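Putative retaining b-glycosidase (Saccharophagus degradans, PDB 5A95) probably hydrolyses beta-glucans that mix 1,3 and 1,4 linkages, as a retaining glycoside hydrolase of family 5 and subfamily 26. Local coordinates at residues A[38-42]-A[43-47]; A[52-56]-A[57-61]; A[112-115]-A[116-120]; A[121-124]-A[125-129]; A[128-132]-A[133-137]. The protein carries 1 engineered substitution. One frame throughout, in Å; residues are numbered along the deposited sequence.

Interaction 1 of 5, residues A[38-42]-A[43-47]; sequences SQFDV and KSLKT
Phe40 and Leu45 form the tightly packed side of this local contact, where an extended segment bends through a short 3-10 turn. Their side chains meet at a slant, with Phe40 CE1 3.7 Å from Leu45 CD2. The same ring carbon, Phe40 CE1, comes within 3.5 Å of Ser44 OG. With CG anti to the backbone N (chi1 -172°), the Phe40 ring is carried on toward the turn; Asp124 and Val127 of helix 116-133 and Val178, a residue of the magnesium site, pack around it.

Asp41 O accepts two bonds in the turn, both from Ser44. Ser44 OG donates to Asp41 O at 2.7 Å, nearly in line with the carbonyl bond, whereas Ser44 N reaches the same Asp41 O at 3.1 Å from well above its plane. Leu45 N adds a weak bond to Val42 O of 3.3 Å.

The solvent side is looser. Asp41 OD1 accepts from Lys43 N at 3.0 Å, from above the carboxylate plane, an Asx turn whose bond is bent (138° at the hydrogen). The Lys43 chain runs on extended, leaving NZ 6.5 Å from Asp41 OD1. The carboxylate therefore serves the turn through a backbone N-H and makes no ion pair with Lys43; any attraction between the two charges is probably weak and screened by water.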
# COMPACT_ATOMS: atom_id res chain seq x y z
N SER A 38 -13.28 -16.37 -15.13
CA SER A 38 -14.50 -16.55 -15.88
C SER A 38 -15.69 -15.88 -15.21
O SER A 38 -15.68 -15.57 -14.04
CB SER A 38 -14.80 -18.05 -16.05
OG SER A 38 -13.73 -18.70 -16.70
N GLN A 39 -16.74 -15.66 -15.99
CA GLN A 39 -17.97 -15.03 -15.52
C GLN A 39 -19.01 -16.09 -15.18
O GLN A 39 -19.06 -17.15 -15.79
CB GLN A 39 -18.50 -14.06 -16.56
CG GLN A 39 -17.48 -12.97 -16.88
CD GLN A 39 -18.06 -11.91 -17.77
OE1 GLN A 39 -18.22 -12.13 -18.96
NE2 GLN A 39 -18.44 -10.77 -17.20
N PHE A 40 -19.84 -15.77 -14.21
CA PHE A 40 -20.95 -16.62 -13.83
C PHE A 40 -21.86 -16.92 -15.01
O PHE A 40 -22.18 -16.02 -15.79
CB PHE A 40 -21.76 -15.93 -12.72
CG PHE A 40 -22.83 -16.82 -12.12
CD1 PHE A 40 -24.08 -16.91 -12.72
CD2 PHE A 40 -22.56 -17.57 -10.98
CE1 PHE A 40 -25.04 -17.75 -12.19
CE2 PHE A 40 -23.53 -18.39 -10.44
CZ PHE A 40 -24.78 -18.50 -11.05
N ASP A 41 -22.28 -18.17 -15.13
CA ASP A 41 -23.09 -18.61 -16.27
C ASP A 41 -24.53 -18.15 -16.10
O ASP A 41 -25.30 -18.78 -15.40
CB ASP A 41 -23.03 -20.14 -16.40
CG ASP A 41 -23.86 -20.66 -17.55
OD1 ASP A 41 -24.39 -19.84 -18.34
OD2 ASP A 41 -23.98 -21.91 -17.63
N VAL A 42 -24.87 -17.03 -16.74
CA VAL A 42 -26.20 -16.43 -16.61
C VAL A 42 -27.31 -17.34 -17.13
O VAL A 42 -28.46 -17.20 -16.72
CB VAL A 42 -26.28 -15.04 -17.27
CG1 VAL A 42 -25.22 -14.09 -16.69
CG2 VAL A 42 -26.15 -15.13 -18.79
N LYS A 43 -26.97 -18.28 -18.01
CA LYS A 43 -27.95 -19.23 -18.58
C LYS A 43 -28.38 -20.28 -17.57
O LYS A 43 -29.39 -20.95 -17.77
CB LYS A 43 -27.37 -19.93 -19.81
CG LYS A 43 -27.02 -18.97 -20.93
CD LYS A 43 -26.66 -19.70 -22.22
CE LYS A 43 -25.87 -18.77 -23.14
NZ LYS A 43 -26.05 -19.10 -24.58
N SER A 44 -27.65 -20.43 -16.47
CA SER A 44 -28.01 -21.39 -15.42
C SER A 44 -29.14 -20.88 -14.52
O SER A 44 -29.65 -21.61 -13.67
CB SER A 44 -26.78 -21.71 -14.57
OG SER A 44 -26.41 -20.63 -13.72
N LEU A 45 -29.52 -19.62 -14.68
CA LEU A 45 -30.47 -18.97 -13.77
C LEU A 45 -31.89 -19.06 -14.25
O LEU A 45 -32.16 -18.96 -15.45
CB LEU A 45 -30.11 -17.48 -13.65
CG LEU A 45 -28.74 -17.18 -13.05
CD1 LEU A 45 -28.45 -15.69 -13.16
CD2 LEU A 45 -28.68 -17.65 -11.62
N LYS A 46 -32.81 -19.20 -13.30
CA LYS A 46 -34.24 -18.97 -13.57
C LYS A 46 -34.51 -17.49 -13.82
O LYS A 46 -33.80 -16.64 -13.30
CB LYS A 46 -35.07 -19.36 -12.37
CG LYS A 46 -35.03 -20.80 -11.93
CD LYS A 46 -35.87 -20.92 -10.66
CE LYS A 46 -36.03 -22.36 -10.22
NZ LYS A 46 -36.86 -22.53 -8.98
N THR A 47 -35.58 -17.18 -14.55
CA THR A 47 -35.99 -15.80 -14.74
C THR A 47 -36.15 -15.10 -13.36
O THR A 47 -36.67 -15.68 -12.39
CB THR A 47 -37.29 -15.74 -15.56
OG1 THR A 47 -38.29 -16.58 -14.94
CG2 THR A 47 -37.02 -16.21 -17.02

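Interaction 2 of 5, residues A[52-56]-A[57-61]; sequences SVKGN and KFIDD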
# COMPACT_ATOMS: atom_id res chain seq x y z
N SER A 52 -33.58 -2.06 -10.07
CA SER A 52 -32.89 -0.83 -10.48
C SER A 52 -33.33 0.32 -9.58
O SER A 52 -34.26 0.19 -8.78
CB SER A 52 -33.16 -0.51 -11.95
OG SER A 52 -34.53 -0.46 -12.23
N VAL A 53 -32.65 1.46 -9.71
CA VAL A 53 -32.97 2.66 -8.99
C VAL A 53 -33.69 3.62 -9.92
O VAL A 53 -33.21 3.89 -11.01
CB VAL A 53 -31.68 3.29 -8.43
CG1 VAL A 53 -31.92 4.71 -7.92
CG2 VAL A 53 -31.10 2.41 -7.33
N LYS A 54 -34.78 4.19 -9.43
CA LYS A 54 -35.43 5.28 -10.15
C LYS A 54 -35.87 6.30 -9.11
O LYS A 54 -36.74 6.04 -8.27
CB LYS A 54 -36.63 4.80 -11.00
CG LYS A 54 -37.19 5.86 -11.93
CD LYS A 54 -38.15 5.28 -12.94
CE LYS A 54 -38.75 6.35 -13.85
NZ LYS A 54 -39.42 5.68 -14.98
N GLY A 55 -35.22 7.46 -9.12
CA GLY A 55 -35.49 8.44 -8.11
C GLY A 55 -35.17 7.92 -6.72
O GLY A 55 -34.09 7.36 -6.49
N ASN A 56 -36.12 8.05 -5.81
CA ASN A 56 -35.93 7.60 -4.45
C ASN A 56 -36.38 6.17 -4.22
O ASN A 56 -36.47 5.73 -3.07
CB ASN A 56 -36.57 8.55 -3.44
CG ASN A 56 -38.07 8.45 -3.41
OD1 ASN A 56 -38.70 8.07 -4.40
ND2 ASN A 56 -38.64 8.79 -2.28
N LYS A 57 -36.67 5.43 -5.29
CA LYS A 57 -37.20 4.07 -5.16
C LYS A 57 -36.31 3.04 -5.83
O LYS A 57 -35.63 3.33 -6.81
CB LYS A 57 -38.56 3.98 -5.83
CG LYS A 57 -39.63 4.88 -5.25
CD LYS A 57 -39.89 4.62 -3.78
CE LYS A 57 -41.21 5.28 -3.37
NZ LYS A 57 -41.34 6.68 -3.87
N PHE A 58 -36.38 1.83 -5.31
CA PHE A 58 -36.02 0.67 -6.10
C PHE A 58 -37.25 0.25 -6.91
O PHE A 58 -38.37 0.28 -6.38
CB PHE A 58 -35.58 -0.49 -5.21
CG PHE A 58 -34.43 -0.16 -4.31
CD1 PHE A 58 -33.19 0.14 -4.84
CD2 PHE A 58 -34.58 -0.14 -2.94
CE1 PHE A 58 -32.12 0.43 -4.03
CE2 PHE A 58 -33.51 0.17 -2.10
CZ PHE A 58 -32.27 0.46 -2.67
N ILE A 59 -37.02 -0.23 -8.13
CA ILE A 59 -38.10 -0.76 -8.99
C ILE A 59 -37.68 -2.07 -9.64
O ILE A 59 -36.48 -2.31 -9.85
CB ILE A 59 -38.54 0.23 -10.06
CG1 ILE A 59 -37.38 0.65 -10.97
CG2 ILE A 59 -39.20 1.43 -9.41
CD1 ILE A 59 -37.84 1.36 -12.22
N ASP A 60 -38.68 -2.90 -9.95
CA ASP A 60 -38.44 -4.10 -10.74
C ASP A 60 -38.62 -3.77 -12.22
O ASP A 60 -38.80 -2.59 -12.59
CB ASP A 60 -39.32 -5.26 -10.28
CG ASP A 60 -40.81 -5.04 -10.55
OD1 ASP A 60 -41.16 -4.16 -11.35
OD2 ASP A 60 -41.60 -5.77 -9.92
N ASP A 61 -38.54 -4.80 -13.06
CA ASP A 61 -38.60 -4.64 -14.52
C ASP A 61 -40.01 -4.39 -15.07
O ASP A 61 -40.15 -4.17 -16.27
CB ASP A 61 -37.89 -5.81 -15.24
CG ASP A 61 -38.56 -7.16 -15.06
OD1 ASP A 61 -39.67 -7.24 -14.51
OD2 ASP A 61 -37.94 -8.16 -15.53
O HOH W 1 -35.33 -3.06 -13.04
O HOH W 2 -41.70 8.90 -1.92
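A two-residue beta hairpin, with Ser52 facing Ile59 and Val53 facing Phe58, joins strands 52-54 and 57-59 through a type II' turn from Lys54 to Lys57. Strand 57-59 pairs antiparallel with barrel strand 65-72, and Phe58 and Val53 both pack on Ile224 and Pro286, consistent with a hairpin that closes one end of the (beta/alpha)8 barrel.

Backbone bonds tie the strands: Ser52 N donates to Ile59 O and Ile59 N to Ser52 O, each at 2.9 Å, and Lys54 N to Lys57 O is equally short. Gly55 takes the first turn corner with positive phi (61°). On the inner face Val53 CG2 meets the Phe58 ring obliquely, 4.0 Å from CD1. The other face is mixed: Ile59 CG1, placed between its own N and carbonyl carbon (chi1 58°), lies 3.3 Å from Ser52 OG, and Ile59 CD1 touches Lys54 CB at 3.8 Å.

At the turn Asn56 and Lys57 run side by side. Lys57 bends at chi2 and chi4, bringing NZ to donate to Asn56 OD1 at 3.0 Å, and a water accepts from both NZ and Asn56 ND2. With an alanine in place of Lys57, Asn56 OD1 would probably lose its ammonium donor and the bridging water one anchor. Asn56 ND2 also donates to Ala282 O, holding the amide at both ends; the ammonium meets neutral acceptors, which would solvate its charge but not neutralise it.

Interaction 3 of 5, residues A[112-115]-A[116-120]; sequences RKLG and PDVYL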
# COMPACT_ATOMS: atom_id res chain seq x y z
N ARG A 112 -9.30 -13.36 2.61
CA ARG A 112 -7.91 -13.80 2.55
C ARG A 112 -7.74 -15.27 2.95
O ARG A 112 -6.99 -16.00 2.32
CB ARG A 112 -7.00 -12.91 3.40
CG ARG A 112 -6.82 -11.51 2.84
CD ARG A 112 -5.85 -10.70 3.67
NE ARG A 112 -6.34 -10.38 5.00
CZ ARG A 112 -7.14 -9.35 5.29
NH1 ARG A 112 -7.59 -8.58 4.32
NH2 ARG A 112 -7.51 -9.11 6.54
N LYS A 113 -8.44 -15.71 4.01
CA LYS A 113 -8.25 -17.06 4.52
C LYS A 113 -8.69 -18.12 3.53
O LYS A 113 -7.96 -19.09 3.29
CB LYS A 113 -8.96 -17.22 5.87
CG LYS A 113 -8.66 -18.56 6.55
CD LYS A 113 -9.21 -18.64 7.96
CE LYS A 113 -8.71 -19.88 8.69
NZ LYS A 113 -9.29 -19.95 10.06
N LEU A 114 -9.90 -17.97 3.00
CA LEU A 114 -10.38 -18.88 1.97
C LEU A 114 -9.67 -18.65 0.64
O LEU A 114 -9.43 -19.59 -0.12
CB LEU A 114 -11.88 -18.76 1.78
CG LEU A 114 -12.73 -19.25 2.93
CD1 LEU A 114 -14.22 -18.93 2.69
CD2 LEU A 114 -12.51 -20.75 3.07
N GLY A 115 -9.32 -17.40 0.40
CA GLY A 115 -8.77 -16.97 -0.87
C GLY A 115 -9.86 -16.55 -1.84
O GLY A 115 -10.95 -17.14 -1.83
N PRO A 116 -9.59 -15.56 -2.69
CA PRO A 116 -10.60 -15.11 -3.65
C PRO A 116 -11.26 -16.21 -4.47
O PRO A 116 -12.47 -16.21 -4.61
CB PRO A 116 -9.82 -14.12 -4.54
CG PRO A 116 -8.85 -13.53 -3.59
CD PRO A 116 -8.40 -14.68 -2.71
N ASP A 117 -10.47 -17.13 -5.03
CA ASP A 117 -11.03 -18.10 -5.94
C ASP A 117 -12.06 -18.96 -5.24
O ASP A 117 -13.15 -19.21 -5.76
CB ASP A 117 -9.95 -19.03 -6.54
CG ASP A 117 -8.98 -18.32 -7.48
OD1 ASP A 117 -9.15 -17.13 -7.79
OD2 ASP A 117 -8.05 -19.04 -7.94
N VAL A 118 -11.70 -19.45 -4.06
CA VAL A 118 -12.60 -20.29 -3.28
C VAL A 118 -13.81 -19.49 -2.76
O VAL A 118 -14.96 -19.97 -2.77
CB VAL A 118 -11.83 -20.96 -2.14
CG1 VAL A 118 -12.76 -21.59 -1.10
CG2 VAL A 118 -10.91 -22.03 -2.72
N TYR A 119 -13.56 -18.29 -2.25
CA TYR A 119 -14.67 -17.49 -1.73
C TYR A 119 -15.70 -17.23 -2.84
O TYR A 119 -16.92 -17.37 -2.63
CB TYR A 119 -14.16 -16.20 -1.07
CG TYR A 119 -15.06 -15.67 0.05
CD1 TYR A 119 -16.38 -15.36 -0.19
CD2 TYR A 119 -14.58 -15.52 1.33
CE1 TYR A 119 -17.21 -14.91 0.82
CE2 TYR A 119 -15.41 -15.08 2.37
CZ TYR A 119 -16.72 -14.75 2.11
OH TYR A 119 -17.53 -14.31 3.11
N LEU A 120 -15.22 -16.85 -4.03
CA LEU A 120 -16.13 -16.61 -5.14
C LEU A 120 -16.92 -17.87 -5.51
O LEU A 120 -18.08 -17.80 -5.85
CB LEU A 120 -15.37 -16.07 -6.35
CG LEU A 120 -14.80 -14.66 -6.17
CD1 LEU A 120 -13.75 -14.40 -7.23
CD2 LEU A 120 -15.91 -13.62 -6.22
O HOH W 3 -8.91 -19.59 -3.00
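Leu114 and Tyr119 carry the apolar part of this contact: Leu114 CD1 lies 3.7 Å from Tyr119 CD2, the two side chains crossing at a slant. Tyr119 CG is roughly anti to the backbone N (chi1 -151°), which brings the ring within reach of the leucine methyl, while the hydroxyl beyond it bonds to Asp75 OD2. Leu114 CB also brushes Val118 CG1 at 4.1 Å.

Gly115 is the junction between helix 108-114 and helix 116-133. It is the first residue to leave the one, with positive phi (89°), and the N-cap of the next; a side chain at these backbone angles would jam against the carbonyl O of Leu114. Pro116 follows in the first turn.

Among the polar contacts, Tyr119 N donates to Gly115 O at 2.9 Å in an almost straight bond (169°), the opening bond of the new helix. A water bridges Leu114 O to Val118 N, donating to Leu114 O at 2.9 Å and accepting from Val118 N at 3.0 Å. Nearby, Lys113 packs on Trp31 of the second subunit.

Interaction 4 of 5, residues A[121-124]-A[125-129]; sequences GHID and EAVRW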
# COMPACT_ATOMS: atom_id res chain seq x y z
N GLY A 121 -16.28 -19.03 -5.43
CA GLY A 121 -17.00 -20.27 -5.67
C GLY A 121 -18.15 -20.47 -4.70
O GLY A 121 -19.20 -21.03 -5.06
N HIS A 122 -17.97 -20.03 -3.45
CA HIS A 122 -19.06 -20.10 -2.46
C HIS A 122 -20.14 -19.06 -2.72
O HIS A 122 -21.33 -19.33 -2.51
CB HIS A 122 -18.53 -20.03 -1.04
CG HIS A 122 -17.71 -21.22 -0.66
ND1 HIS A 122 -18.22 -22.50 -0.64
CD2 HIS A 122 -16.41 -21.33 -0.30
CE1 HIS A 122 -17.27 -23.34 -0.27
NE2 HIS A 122 -16.16 -22.66 -0.06
N ILE A 123 -19.75 -17.84 -3.13
CA ILE A 123 -20.74 -16.85 -3.50
C ILE A 123 -21.60 -17.39 -4.66
O ILE A 123 -22.80 -17.18 -4.67
CB ILE A 123 -20.12 -15.47 -3.76
CG1 ILE A 123 -19.44 -14.94 -2.49
CG2 ILE A 123 -21.20 -14.50 -4.23
CD1 ILE A 123 -18.57 -13.71 -2.72
N ASP A 124 -20.99 -18.10 -5.61
CA ASP A 124 -21.75 -18.72 -6.70
C ASP A 124 -22.86 -19.64 -6.16
O ASP A 124 -23.93 -19.69 -6.72
CB ASP A 124 -20.85 -19.59 -7.57
CG ASP A 124 -19.90 -18.82 -8.46
OD1 ASP A 124 -19.89 -17.56 -8.50
OD2 ASP A 124 -19.12 -19.54 -9.13
N GLU A 125 -22.54 -20.39 -5.10
CA GLU A 125 -23.54 -21.26 -4.47
C GLU A 125 -24.72 -20.43 -3.97
O GLU A 125 -25.87 -20.77 -4.21
CB GLU A 125 -22.93 -22.06 -3.32
CG GLU A 125 -21.88 -23.05 -3.77
CD GLU A 125 -20.96 -23.57 -2.67
OE1 GLU A 125 -20.82 -22.94 -1.60
OE2 GLU A 125 -20.34 -24.63 -2.88
N ALA A 126 -24.40 -19.33 -3.27
CA ALA A 126 -25.45 -18.44 -2.79
C ALA A 126 -26.30 -17.85 -3.92
O ALA A 126 -27.51 -17.69 -3.76
CB ALA A 126 -24.84 -17.32 -1.96
N VAL A 127 -25.66 -17.48 -5.02
CA VAL A 127 -26.37 -16.95 -6.18
C VAL A 127 -27.37 -17.99 -6.67
O VAL A 127 -28.54 -17.69 -6.91
CB VAL A 127 -25.40 -16.52 -7.31
CG1 VAL A 127 -26.16 -16.16 -8.57
CG2 VAL A 127 -24.56 -15.33 -6.86
N ARG A 128 -26.92 -19.24 -6.83
CA ARG A 128 -27.81 -20.28 -7.30
C ARG A 128 -28.96 -20.53 -6.33
O ARG A 128 -30.12 -20.65 -6.73
CB ARG A 128 -27.03 -21.57 -7.53
CG ARG A 128 -26.14 -21.50 -8.76
CD ARG A 128 -25.60 -22.87 -9.14
NE ARG A 128 -24.58 -23.29 -8.18
CZ ARG A 128 -23.28 -22.97 -8.26
NH1 ARG A 128 -22.82 -22.25 -9.28
NH2 ARG A 128 -22.43 -23.39 -7.32
N TRP A 129 -28.63 -20.60 -5.05
CA TRP A 129 -29.65 -20.82 -4.03
C TRP A 129 -30.68 -19.70 -4.02
O TRP A 129 -31.90 -19.95 -4.00
CB TRP A 129 -29.03 -20.93 -2.64
CG TRP A 129 -28.08 -22.05 -2.45
CD1 TRP A 129 -27.99 -23.22 -3.16
CD2 TRP A 129 -27.07 -22.12 -1.44
NE1 TRP A 129 -26.97 -23.98 -2.68
CE2 TRP A 129 -26.39 -23.34 -1.62
CE3 TRP A 129 -26.66 -21.27 -0.42
CZ2 TRP A 129 -25.34 -23.72 -0.80
CZ3 TRP A 129 -25.62 -21.64 0.39
CH2 TRP A 129 -24.96 -22.85 0.19
O HOH W 4 -19.48 -23.06 -6.93
O HOH W 5 -19.78 -22.13 -9.46
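A histidine-carboxylate pair, His122 with Glu125 one turn further on, lies on helix 116-133, which links strands 101-106 and 136-144 of the (beta/alpha)8 barrel. The side chains lie alongside each other and point the same way. His122 ND1 donates to Glu125 OE1 at 2.8 Å in a nearly straight bond (167°). The oxygen sits in the plane of the imidazole, yet the ring approaches from above the carboxylate, the two planes being 59° apart. Glu125 OE1 accepts a second bond from Trp85 NE1, and the Trp85 ring also meets that of His122. Were an alanine to replace Glu125, His122 ND1 and Trp85 NE1 would probably both lose their shared acceptor, and the imidazole might turn more freely.

Arg128 follows Asp124 by one turn. Beyond the backbone bond from Arg128 N to Asp124 O (3.0 Å), the arginine bends at chi3 (-73°) and lays its guanidinium over that same carbonyl, with CZ 3.7 Å from Asp124 O. At the guanidinium edge two waters accept, one linking NH2 to Gly121 O, the other NH1 to Asp124 OD2, itself 4.6 Å from NH1. Asp124 also bonds to Tyr175. Asp124 and Arg128 are thus joined through a water, and the aspartate has its direct salt bridge with Arg174, whereas the hydrogen-bonded Glu125 carboxylate would probably tend to stabilise a protonated imidazole.

Interaction 5 of 5, residues A[128-132]-A[133-137]; sequences RWAND and LGIYL
A Schellman motif ends helix 116-133, with Ala130 and Ile135 bonded across the closing turn. Ile135 N donates to Ala130 O at 2.9 Å, and inside that loop Gly134 N donates to Asn131 O at 3.1 Å. The outer bond arrives tilted from the carbonyl plane, but the inner donor stands far above it (74°). Gly134 makes the reversal with positive phi (75°).

Leu133 N donates to Trp129 O at 3.2 Å and adds a weak bond to Ala130 O. Its side chain runs back along the helix, CD1 lying 3.5 Å from Trp129 O, and then packs on Phe90 and Ala94 of helix 87-96.

The turn delivers the chain into barrel strand 136-144, completing the return from helix to strand in a beta-alpha-beta unit. The apolar contact that usually accompanies a Schellman motif is present: Ala130 CB lies 3.7 Å from Ile135 CG1. That carbon sits between the N and carbonyl carbon of Ile135 (chi1 69°), which folds it back against the helix. From the strand, Leu137 CG reaches the same methyl, Ala130 CB, at 4.0 Å, so the alanine methyl on the helix is touched by two side chains of the chain that follows. Asp132 forms salt bridges through OD1 with Lys46 and through OD2 with Lys87, and Asn131 OD1 accepts from Lys46 N.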
# COMPACT_ATOMS: atom_id res chain seq x y z
N ARG A 128 -26.92 -19.24 -6.83
CA ARG A 128 -27.81 -20.28 -7.30
C ARG A 128 -28.96 -20.53 -6.33
O ARG A 128 -30.12 -20.65 -6.73
CB ARG A 128 -27.03 -21.57 -7.53
CG ARG A 128 -26.14 -21.50 -8.76
CD ARG A 128 -25.60 -22.87 -9.14
NE ARG A 128 -24.58 -23.29 -8.18
CZ ARG A 128 -23.28 -22.97 -8.26
NH1 ARG A 128 -22.82 -22.25 -9.28
NH2 ARG A 128 -22.43 -23.39 -7.32
N TRP A 129 -28.63 -20.60 -5.05
CA TRP A 129 -29.65 -20.82 -4.03
C TRP A 129 -30.68 -19.70 -4.02
O TRP A 129 -31.90 -19.95 -4.00
CB TRP A 129 -29.03 -20.93 -2.64
CG TRP A 129 -28.08 -22.05 -2.45
CD1 TRP A 129 -27.99 -23.22 -3.16
CD2 TRP A 129 -27.07 -22.12 -1.44
NE1 TRP A 129 -26.97 -23.98 -2.68
CE2 TRP A 129 -26.39 -23.34 -1.62
CE3 TRP A 129 -26.66 -21.27 -0.42
CZ2 TRP A 129 -25.34 -23.72 -0.80
CZ3 TRP A 129 -25.62 -21.64 0.39
CH2 TRP A 129 -24.96 -22.85 0.19
N ALA A 130 -30.19 -18.46 -3.98
CA ALA A 130 -31.08 -17.32 -3.94
C ALA A 130 -31.95 -17.27 -5.20
O ALA A 130 -33.15 -17.03 -5.13
CB ALA A 130 -30.26 -16.03 -3.78
N ASN A 131 -31.34 -17.45 -6.37
CA ASN A 131 -32.11 -17.46 -7.61
C ASN A 131 -33.17 -18.56 -7.63
O ASN A 131 -34.28 -18.34 -8.10
CB ASN A 131 -31.18 -17.55 -8.79
CG ASN A 131 -31.90 -17.73 -10.11
OD1 ASN A 131 -31.90 -18.83 -10.65
ND2 ASN A 131 -32.52 -16.68 -10.60
N ASP A 132 -32.81 -19.74 -7.12
CA ASP A 132 -33.78 -20.85 -7.09
C ASP A 132 -35.01 -20.48 -6.26
O ASP A 132 -36.12 -20.91 -6.57
CB ASP A 132 -33.11 -22.12 -6.53
CG ASP A 132 -33.97 -23.35 -6.70
OD1 ASP A 132 -34.48 -23.55 -7.82
OD2 ASP A 132 -34.14 -24.11 -5.72
N LEU A 133 -34.81 -19.62 -5.26
CA LEU A 133 -35.88 -19.22 -4.36
C LEU A 133 -36.49 -17.88 -4.70
O LEU A 133 -37.45 -17.46 -4.04
CB LEU A 133 -35.30 -19.15 -2.93
CG LEU A 133 -34.95 -20.51 -2.34
CD1 LEU A 133 -33.93 -20.41 -1.22
CD2 LEU A 133 -36.21 -21.24 -1.87
N GLY A 134 -35.98 -17.22 -5.73
CA GLY A 134 -36.50 -15.93 -6.17
C GLY A 134 -36.14 -14.75 -5.28
O GLY A 134 -36.79 -13.69 -5.35
N ILE A 135 -35.08 -14.90 -4.47
CA ILE A 135 -34.64 -13.83 -3.57
C ILE A 135 -33.32 -13.23 -4.04
O ILE A 135 -32.67 -13.75 -4.94
CB ILE A 135 -34.55 -14.32 -2.13
CG1 ILE A 135 -33.41 -15.31 -1.97
CG2 ILE A 135 -35.92 -14.86 -1.71
CD1 ILE A 135 -33.14 -15.72 -0.56
N TYR A 136 -33.00 -12.09 -3.46
CA TYR A 136 -31.87 -11.28 -3.91
C TYR A 136 -30.74 -11.22 -2.89
O TYR A 136 -30.97 -11.44 -1.71
CB TYR A 136 -32.36 -9.86 -4.18
CG TYR A 136 -33.31 -9.78 -5.35
CD1 TYR A 136 -32.82 -9.63 -6.64
CD2 TYR A 136 -34.70 -9.90 -5.18
CE1 TYR A 136 -33.67 -9.58 -7.73
CE2 TYR A 136 -35.55 -9.88 -6.27
CZ TYR A 136 -35.04 -9.70 -7.54
OH TYR A 136 -35.90 -9.63 -8.61
N LEU A 137 -29.53 -10.91 -3.36
CA LEU A 137 -28.38 -10.77 -2.49
C LEU A 137 -27.89 -9.33 -2.46
O LEU A 137 -27.82 -8.66 -3.49
CB LEU A 137 -27.24 -11.67 -2.97
CG LEU A 137 -27.55 -13.16 -2.91
CD1 LEU A 137 -26.45 -13.93 -3.63
CD2 LEU A 137 -27.66 -13.64 -1.47

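How the interactions relate
Interactions 3, 4 and 5 follow helix 116-133 from its N-cap to its Schellman end; the last two share Arg128 and Trp129, with centres about 9 Å apart. Interaction 1 packs against this helix: its Phe40 CD2 is 3.6 Å from Asp124 OD1 of interaction 4, and its Leu45 CA is 3.4 Å from Asn131 OD1 of interaction 5. Interaction 2 stays apart, its nearest atoms about 6 Å from interaction 5, although both reach the barrel sheet. A glucose unit of the bound glycan lies about 11 Å from the Tyr119 side chain of interaction 3, too far for contact, whereas a magnesium ion lies about 8 Å from that of Leu45 in interaction 1.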